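Local coordinates for protein putative uronate isomerase (PDB 4NAR) that probably belongs to the lactate racemase family, although the reaction it catalyses is not established, at residues T151-G162 against Y249-H260. Numbering follows the deposited sequence.
Sequences TVPHESTGFSGG and YEKACELSSQLH. With SO4 (sulfate ion), chain C; ACT (acetate ion), chain E.
Phe159 lies against helix 241-259, with Cys253 over one face of its ring. Cys253 CB makes a CH-pi contact 4.1 Å from the ring centroid, 13° off the normal. Its sulfur sits obliquely, with SG 3.4 Å from Phe159 CG, and also lies over one face of the Tyr249 ring. Tyr249 OH and Ser256 OG reach the edge of the Phe159 ring. The Tyr249 side chain extends away from its backbone N (chi1 170°), which carries the phenol across to Phe159 CB; its hydroxyl is hydrogen-bonded to Val195 O.

Apolar packing continues along the helix. Thr151 sets CB 3.5 Å from Ala252 CB, while its OG1 is hydrogen-bonded to Asn222 OD1. Pro153 CD rests 3.6 Å from His260 CB. Val152 CG2 meets His260 CE1 at 3.5 Å, the two side chains crossing at about a right angle.

No hydrogen bond joins the two segments. Ser256 OG and His260 ND1 bond within the helical segment at 3.0 Å, and His260 NE2 bonds to Tyr225 O, so both ring nitrogens are held.

His154 NE2 gives a nearly straight bond (177°) to sulfate O3, 2.8 Å away. Arg41 and Lys164 also bind this sulfate, which probably comes from the crystallisation liquor. The arrangement is a short, weakly bonded antiparallel hairpin, about 153-154 with 158-159, following strand 144-150 of the mixed sheet and backed by a helix; the sulfate at His154 is consistent with a pocket able to hold an anion.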
ATOM      1  N   THR A 151       4.696  -8.271   1.501  1.00 24.47           N
ATOM      2  CA  THR A 151       4.753  -8.235   0.037  1.00 26.55           C
ATOM      3  C   THR A 151       3.541  -8.879  -0.631  1.00 25.42           C
ATOM      4  O   THR A 151       3.207 -10.048  -0.374  1.00 18.40           O
ATOM      5  CB  THR A 151       6.060  -8.863  -0.513  1.00 24.54           C
ATOM      6  OG1 THR A 151       7.191  -8.085  -0.083  1.00 26.12           O
ATOM      7  CG2 THR A 151       6.034  -8.932  -2.034  1.00 12.57           C
ATOM      8  N   VAL A 152       2.918  -8.099  -1.513  1.00 18.15           N
ATOM      9  CA  VAL A 152       1.665  -8.451  -2.161  1.00 16.32           C
ATOM     10  C   VAL A 152       1.619  -7.630  -3.457  1.00 13.14           C
ATOM     11  O   VAL A 152       2.279  -6.595  -3.554  1.00 15.82           O
ATOM     12  CB  VAL A 152       0.487  -8.121  -1.189  1.00 28.01           C
ATOM     13  CG1 VAL A 152      -0.689  -7.453  -1.892  1.00 25.07           C
ATOM     14  CG2 VAL A 152       0.037  -9.373  -0.437  1.00 26.75           C
ATOM     15  N   PRO A 153       0.885  -8.097  -4.480  1.00 21.36           N
ATOM     16  CA  PRO A 153       0.870  -7.291  -5.710  1.00 18.29           C
ATOM     17  C   PRO A 153       0.226  -5.933  -5.448  1.00 16.30           C
ATOM     18  O   PRO A 153      -0.758  -5.873  -4.710  1.00 14.01           O
ATOM     19  CB  PRO A 153      -0.008  -8.104  -6.660  1.00 17.69           C
ATOM     20  CG  PRO A 153      -0.014  -9.495  -6.093  1.00 19.08           C
ATOM     21  CD  PRO A 153       0.096  -9.336  -4.613  1.00 27.36           C
ATOM     22  N   HIS A 154       0.768  -4.869  -6.036  1.00 22.23           N
ATOM     23  CA  HIS A 154       0.331  -3.523  -5.701  1.00 11.62           C
ATOM     24  C   HIS A 154       0.164  -2.641  -6.932  1.00 25.10           C
ATOM     25  O   HIS A 154       0.993  -2.677  -7.862  1.00 19.27           O
ATOM     26  CB  HIS A 154       1.318  -2.891  -4.721  1.00 14.65           C
ATOM     27  CG  HIS A 154       0.788  -1.671  -4.019  1.00 19.23           C
ATOM     28  ND1 HIS A 154       0.859  -0.405  -4.564  1.00 17.42           N
ATOM     29  CD2 HIS A 154       0.209  -1.527  -2.801  1.00 16.71           C
ATOM     30  CE1 HIS A 154       0.339   0.467  -3.712  1.00 16.62           C
ATOM     31  NE2 HIS A 154      -0.063  -0.188  -2.638  1.00 15.95           N
ATOM     32  N   GLU A 155      -0.905  -1.839  -6.906  1.00 18.92           N
ATOM     33  CA  GLU A 155      -1.329  -1.027  -8.044  1.00 19.26           C
ATOM     34  C   GLU A 155      -0.370   0.124  -8.397  1.00 21.19           C
ATOM     35  O   GLU A 155      -0.419   0.636  -9.526  1.00 16.51           O
ATOM     36  CB  GLU A 155      -2.723  -0.440  -7.780  1.00 18.26           C
ATOM     37  CG  GLU A 155      -2.745   0.607  -6.649  1.00 21.25           C
ATOM     38  CD  GLU A 155      -2.765  -0.031  -5.240  1.00 34.10           C
ATOM     39  OE1 GLU A 155      -2.656  -1.287  -5.123  1.00 37.81           O
ATOM     40  OE2 GLU A 155      -2.898   0.719  -4.236  1.00 33.18           O
ATOM     41  N   SER A 156       0.467   0.544  -7.442  1.00 12.19           N
ATOM     42  CA  SER A 156       1.389   1.670  -7.665  1.00 19.57           C
ATOM     43  C   SER A 156       2.868   1.261  -7.660  1.00 19.19           C
ATOM     44  O   SER A 156       3.697   1.919  -8.291  1.00 16.73           O
ATOM     45  CB  SER A 156       1.192   2.791  -6.629  1.00 25.49           C
ATOM     46  OG  SER A 156      -0.123   3.321  -6.667  1.00 41.10           O
ATOM     47  N   THR A 157       3.205   0.197  -6.942  1.00 16.06           N
ATOM     48  CA  THR A 157       4.610  -0.201  -6.823  1.00 17.63           C
ATOM     49  C   THR A 157       4.918  -1.609  -7.340  1.00 16.75           C
ATOM     50  O   THR A 157       5.905  -2.210  -6.918  1.00 17.73           O
ATOM     51  CB  THR A 157       5.089  -0.107  -5.359  1.00 18.15           C
ATOM     52  OG1 THR A 157       4.309  -0.999  -4.543  1.00 17.96           O
ATOM     53  CG2 THR A 157       4.941   1.326  -4.841  1.00 24.01           C
ATOM     54  N   GLY A 158       4.068  -2.133  -8.232  1.00 21.19           N
ATOM     55  CA  GLY A 158       4.201  -3.495  -8.740  1.00 14.78           C
ATOM     56  C   GLY A 158       3.910  -4.512  -7.654  1.00 12.42           C
ATOM     57  O   GLY A 158       2.971  -5.309  -7.754  1.00 19.32           O
ATOM     58  N   PHE A 159       4.724  -4.486  -6.606  1.00 15.54           N
ATOM     59  CA  PHE A 159       4.503  -5.294  -5.410  1.00 15.22           C
ATOM     60  C   PHE A 159       4.675  -4.369  -4.210  1.00 18.02           C
ATOM     61  O   PHE A 159       5.338  -3.337  -4.330  1.00 16.67           O
ATOM     62  CB  PHE A 159       5.533  -6.437  -5.331  1.00 18.97           C
ATOM     63  CG  PHE A 159       5.245  -7.580  -6.279  1.00 22.92           C
ATOM     64  CD1 PHE A 159       4.384  -8.615  -5.894  1.00 18.42           C
ATOM     65  CD2 PHE A 159       5.802  -7.607  -7.571  1.00 20.49           C
ATOM     66  CE1 PHE A 159       4.089  -9.673  -6.775  1.00 18.70           C
ATOM     67  CE2 PHE A 159       5.512  -8.673  -8.461  1.00 18.94           C
ATOM     68  CZ  PHE A 159       4.653  -9.701  -8.060  1.00 14.23           C
ATOM     69  N   SER A 160       4.089  -4.724  -3.063  1.00 14.79           N
ATOM     70  CA  SER A 160       4.359  -3.996  -1.815  1.00 20.04           C
ATOM     71  C   SER A 160       5.537  -4.644  -1.090  1.00 17.21           C
ATOM     72  O   SER A 160       6.075  -5.654  -1.549  1.00 20.86           O
ATOM     73  CB  SER A 160       3.140  -3.997  -0.892  1.00 17.65           C
ATOM     74  OG  SER A 160       2.747  -5.333  -0.604  1.00 21.14           O
ATOM     75  N   GLY A 161       5.943  -4.070   0.039  1.00 18.31           N
ATOM     76  CA  GLY A 161       7.034  -4.639   0.816  1.00 17.93           C
ATOM     77  C   GLY A 161       8.379  -4.005   0.528  1.00 15.80           C
ATOM     78  O   GLY A 161       8.490  -3.077  -0.286  1.00 14.13           O
ATOM     79  N   GLY A 162       9.410  -4.516   1.190  1.00 18.10           N
ATOM     80  CA  GLY A 162      10.719  -3.900   1.093  1.00 25.49           C
ATOM     81  C   GLY A 162      10.674  -2.403   1.372  1.00 22.66           C
ATOM     82  O   GLY A 162      10.024  -1.953   2.329  1.00 12.00           O
ATOM     83  N   TYR A 249      13.065  -8.308  -0.802  1.00 18.28           N
ATOM     84  CA  TYR A 249      11.959  -7.901  -1.692  1.00 19.13           C
ATOM     85  C   TYR A 249      11.863  -8.756  -2.955  1.00 19.92           C
ATOM     86  O   TYR A 249      10.759  -9.097  -3.395  1.00 18.44           O
ATOM     87  CB  TYR A 249      12.086  -6.421  -2.096  1.00 17.85           C
ATOM     88  CG  TYR A 249      11.146  -5.964  -3.204  1.00 14.81           C
ATOM     89  CD1 TYR A 249       9.788  -5.811  -2.970  1.00 13.22           C
ATOM     90  CD2 TYR A 249      11.624  -5.687  -4.477  1.00 19.41           C
ATOM     91  CE1 TYR A 249       8.925  -5.390  -3.974  1.00 21.26           C
ATOM     92  CE2 TYR A 249      10.772  -5.264  -5.496  1.00 16.87           C
ATOM     93  CZ  TYR A 249       9.425  -5.113  -5.240  1.00 22.04           C
ATOM     94  OH  TYR A 249       8.578  -4.690  -6.253  1.00 17.30           O
ATOM     95  N   GLU A 250      13.009  -9.079  -3.551  1.00 18.55           N
ATOM     96  CA  GLU A 250      13.022  -9.876  -4.779  1.00 21.64           C
ATOM     97  C   GLU A 250      12.577 -11.316  -4.516  1.00 23.72           C
ATOM     98  O   GLU A 250      11.806 -11.903  -5.286  1.00 21.97           O
ATOM     99  CB  GLU A 250      14.395  -9.835  -5.447  1.00 23.39           C
ATOM    100  CG  GLU A 250      14.553  -8.625  -6.337  1.00 49.29           C
ATOM    101  CD  GLU A 250      16.012  -8.245  -6.590  1.00 72.25           C
ATOM    102  OE1 GLU A 250      16.926  -8.862  -5.975  1.00 77.12           O
ATOM    103  OE2 GLU A 250      16.237  -7.320  -7.409  1.00 78.63           O
ATOM    104  N   LYS A 251      13.061 -11.881  -3.418  1.00 16.68           N
ATOM    105  CA  LYS A 251      12.619 -13.199  -3.019  1.00 24.01           C
ATOM    106  C   LYS A 251      11.127 -13.164  -2.735  1.00 23.32           C
ATOM    107  O   LYS A 251      10.386 -14.047  -3.190  1.00 28.19           O
ATOM    108  CB  LYS A 251      13.385 -13.680  -1.792  1.00 25.88           C
ATOM    109  CG  LYS A 251      14.522 -14.642  -2.131  1.00 44.96           C
ATOM    110  CD  LYS A 251      15.895 -14.018  -1.820  1.00 59.46           C
ATOM    111  CE  LYS A 251      16.978 -15.087  -1.564  1.00 64.63           C
ATOM    112  NZ  LYS A 251      18.227 -14.489  -0.961  1.00 63.21           N
ATOM    113  N   ALA A 252      10.697 -12.149  -1.984  1.00 18.81           N
ATOM    114  CA  ALA A 252       9.286 -11.981  -1.645  1.00 20.08           C
ATOM    115  C   ALA A 252       8.405 -11.981  -2.890  1.00 18.73           C
ATOM    116  O   ALA A 252       7.392 -12.682  -2.939  1.00 20.88           O
ATOM    117  CB  ALA A 252       9.073 -10.696  -0.867  1.00 21.15           C
ATOM    118  N   CYS A 253       8.795 -11.197  -3.892  1.00 21.39           N
ATOM    119  CA  CYS A 253       8.003 -11.062  -5.114  1.00 21.76           C
ATOM    120  C   CYS A 253       7.853 -12.381  -5.887  1.00 24.57           C
ATOM    121  O   CYS A 253       6.793 -12.658  -6.473  1.00 21.61           O
ATOM    122  CB  CYS A 253       8.629 -10.010  -6.027  1.00 22.90           C
ATOM    123  SG  CYS A 253       8.473  -8.316  -5.419  1.00 18.45           S
ATOM    124  N   GLU A 254       8.919 -13.181  -5.894  1.00 18.73           N
ATOM    125  CA  GLU A 254       8.892 -14.486  -6.546  1.00 24.22           C
ATOM    126  C   GLU A 254       7.870 -15.416  -5.888  1.00 27.44           C
ATOM    127  O   GLU A 254       7.152 -16.134  -6.578  1.00 31.68           O
ATOM    128  CB  GLU A 254      10.282 -15.129  -6.568  1.00 28.31           C
ATOM    129  CG  GLU A 254      10.330 -16.425  -7.367  1.00 54.42           C
ATOM    130  CD  GLU A 254       9.546 -16.340  -8.694  1.00 68.91           C
ATOM    131  OE1 GLU A 254       9.929 -15.523  -9.572  1.00 73.43           O
ATOM    132  OE2 GLU A 254       8.545 -17.089  -8.861  1.00 69.51           O
ATOM    133  N   LEU A 255       7.777 -15.380  -4.559  1.00 28.96           N
ATOM    134  CA  LEU A 255       6.795 -16.205  -3.864  1.00 29.09           C
ATOM    135  C   LEU A 255       5.386 -15.650  -4.060  1.00 32.69           C
ATOM    136  O   LEU A 255       4.464 -16.396  -4.440  1.00 28.92           O
ATOM    137  CB  LEU A 255       7.117 -16.348  -2.372  1.00 25.56           C
ATOM    138  CG  LEU A 255       6.129 -17.294  -1.662  1.00 27.75           C
ATOM    139  CD1 LEU A 255       6.089 -18.671  -2.346  1.00 17.72           C
ATOM    140  CD2 LEU A 255       6.416 -17.435  -0.166  1.00 20.88           C
ATOM    141  N   SER A 256       5.233 -14.344  -3.813  1.00 29.88           N
ATOM    142  CA  SER A 256       3.960 -13.647  -4.034  1.00 26.52           C
ATOM    143  C   SER A 256       3.401 -13.841  -5.451  1.00 27.99           C
ATOM    144  O   SER A 256       2.196 -14.042  -5.627  1.00 27.34           O
ATOM    145  CB  SER A 256       4.092 -12.150  -3.722  1.00 22.38           C
ATOM    146  OG  SER A 256       3.090 -11.390  -4.397  1.00 22.59           O
ATOM    147  N   SER A 257       4.266 -13.806  -6.458  1.00 25.27           N
ATOM    148  CA  SER A 257       3.799 -13.979  -7.833  1.00 26.22           C
ATOM    149  C   SER A 257       3.220 -15.386  -8.106  1.00 25.34           C
ATOM    150  O   SER A 257       2.488 -15.583  -9.073  1.00 23.83           O
ATOM    151  CB  SER A 257       4.898 -13.616  -8.844  1.00 26.91           C
ATOM    152  OG  SER A 257       5.984 -14.534  -8.778  1.00 36.65           O
ATOM    153  N   GLN A 258       3.530 -16.350  -7.245  1.00 26.49           N
ATOM    154  CA  GLN A 258       3.039 -17.715  -7.414  1.00 28.18           C
ATOM    155  C   GLN A 258       1.801 -17.937  -6.561  1.00 31.70           C
ATOM    156  O   GLN A 258       1.015 -18.840  -6.818  1.00 36.36           O
ATOM    157  CB  GLN A 258       4.095 -18.727  -6.970  1.00 31.30           C
ATOM    158  CG  GLN A 258       5.315 -18.879  -7.881  1.00 34.31           C
ATOM    159  CD  GLN A 258       6.336 -19.852  -7.288  1.00 49.30           C
ATOM    160  OE1 GLN A 258       7.209 -19.459  -6.498  1.00 50.46           O
ATOM    161  NE2 GLN A 258       6.217 -21.135  -7.651  1.00 54.82           N
ATOM    162  N   LEU A 259       1.644 -17.117  -5.531  1.00 30.74           N
ATOM    163  CA  LEU A 259       0.602 -17.326  -4.539  1.00 20.39           C
ATOM    164  C   LEU A 259      -0.567 -16.341  -4.686  1.00 24.39           C
ATOM    165  O   LEU A 259      -1.713 -16.658  -4.329  1.00 24.27           O
ATOM    166  CB  LEU A 259       1.216 -17.179  -3.150  1.00 23.92           C
ATOM    167  CG  LEU A 259       1.582 -18.412  -2.315  1.00 29.23           C
ATOM    168  CD1 LEU A 259       2.277 -19.482  -3.138  1.00 22.78           C
ATOM    169  CD2 LEU A 259       2.445 -17.983  -1.148  1.00 25.21           C
ATOM    170  N   HIS A 260      -0.287 -15.147  -5.201  1.00 26.10           N
ATOM    171  CA  HIS A 260      -1.286 -14.074  -5.149  1.00 23.20           C
ATOM    172  C   HIS A 260      -2.003 -13.759  -6.470  1.00 22.72           C
ATOM    173  O   HIS A 260      -2.739 -12.773  -6.571  1.00 24.18           O
ATOM    174  CB  HIS A 260      -0.669 -12.811  -4.545  1.00 23.51           C
ATOM    175  CG  HIS A 260      -0.205 -12.982  -3.132  1.00 24.64           C
ATOM    176  ND1 HIS A 260       0.891 -12.318  -2.620  1.00 25.81           N
ATOM    177  CD2 HIS A 260      -0.698 -13.728  -2.112  1.00 26.43           C
ATOM    178  CE1 HIS A 260       1.051 -12.642  -1.351  1.00 28.36           C
ATOM    179  NE2 HIS A 260       0.097 -13.498  -1.018  1.00 31.33           N
TER
HETATM  180  S   SO4 C 502      -0.972  -0.112   0.712  1.00 48.68           S
HETATM  181  O1  SO4 C 502       0.367  -0.717   0.557  1.00 44.25           O
HETATM  182  O2  SO4 C 502      -1.060   0.558   2.023  1.00 52.22           O
HETATM  183  O3  SO4 C 502      -1.262   0.881  -0.336  1.00 38.65           O
HETATM  184  O4  SO4 C 502      -1.952  -1.201   0.644  1.00 60.25           O
HETATM  185  C   ACT E 504       4.594  -2.073   3.096  1.00 20.89           C
HETATM  186  O   ACT E 504       4.515  -2.071   1.854  1.00 31.92           O
HETATM  187  OXT ACT E 504       5.063  -3.119   3.578  1.00 16.88           O
HETATM  188  CH3 ACT E 504       4.148  -0.895   3.921  1.00 37.02           C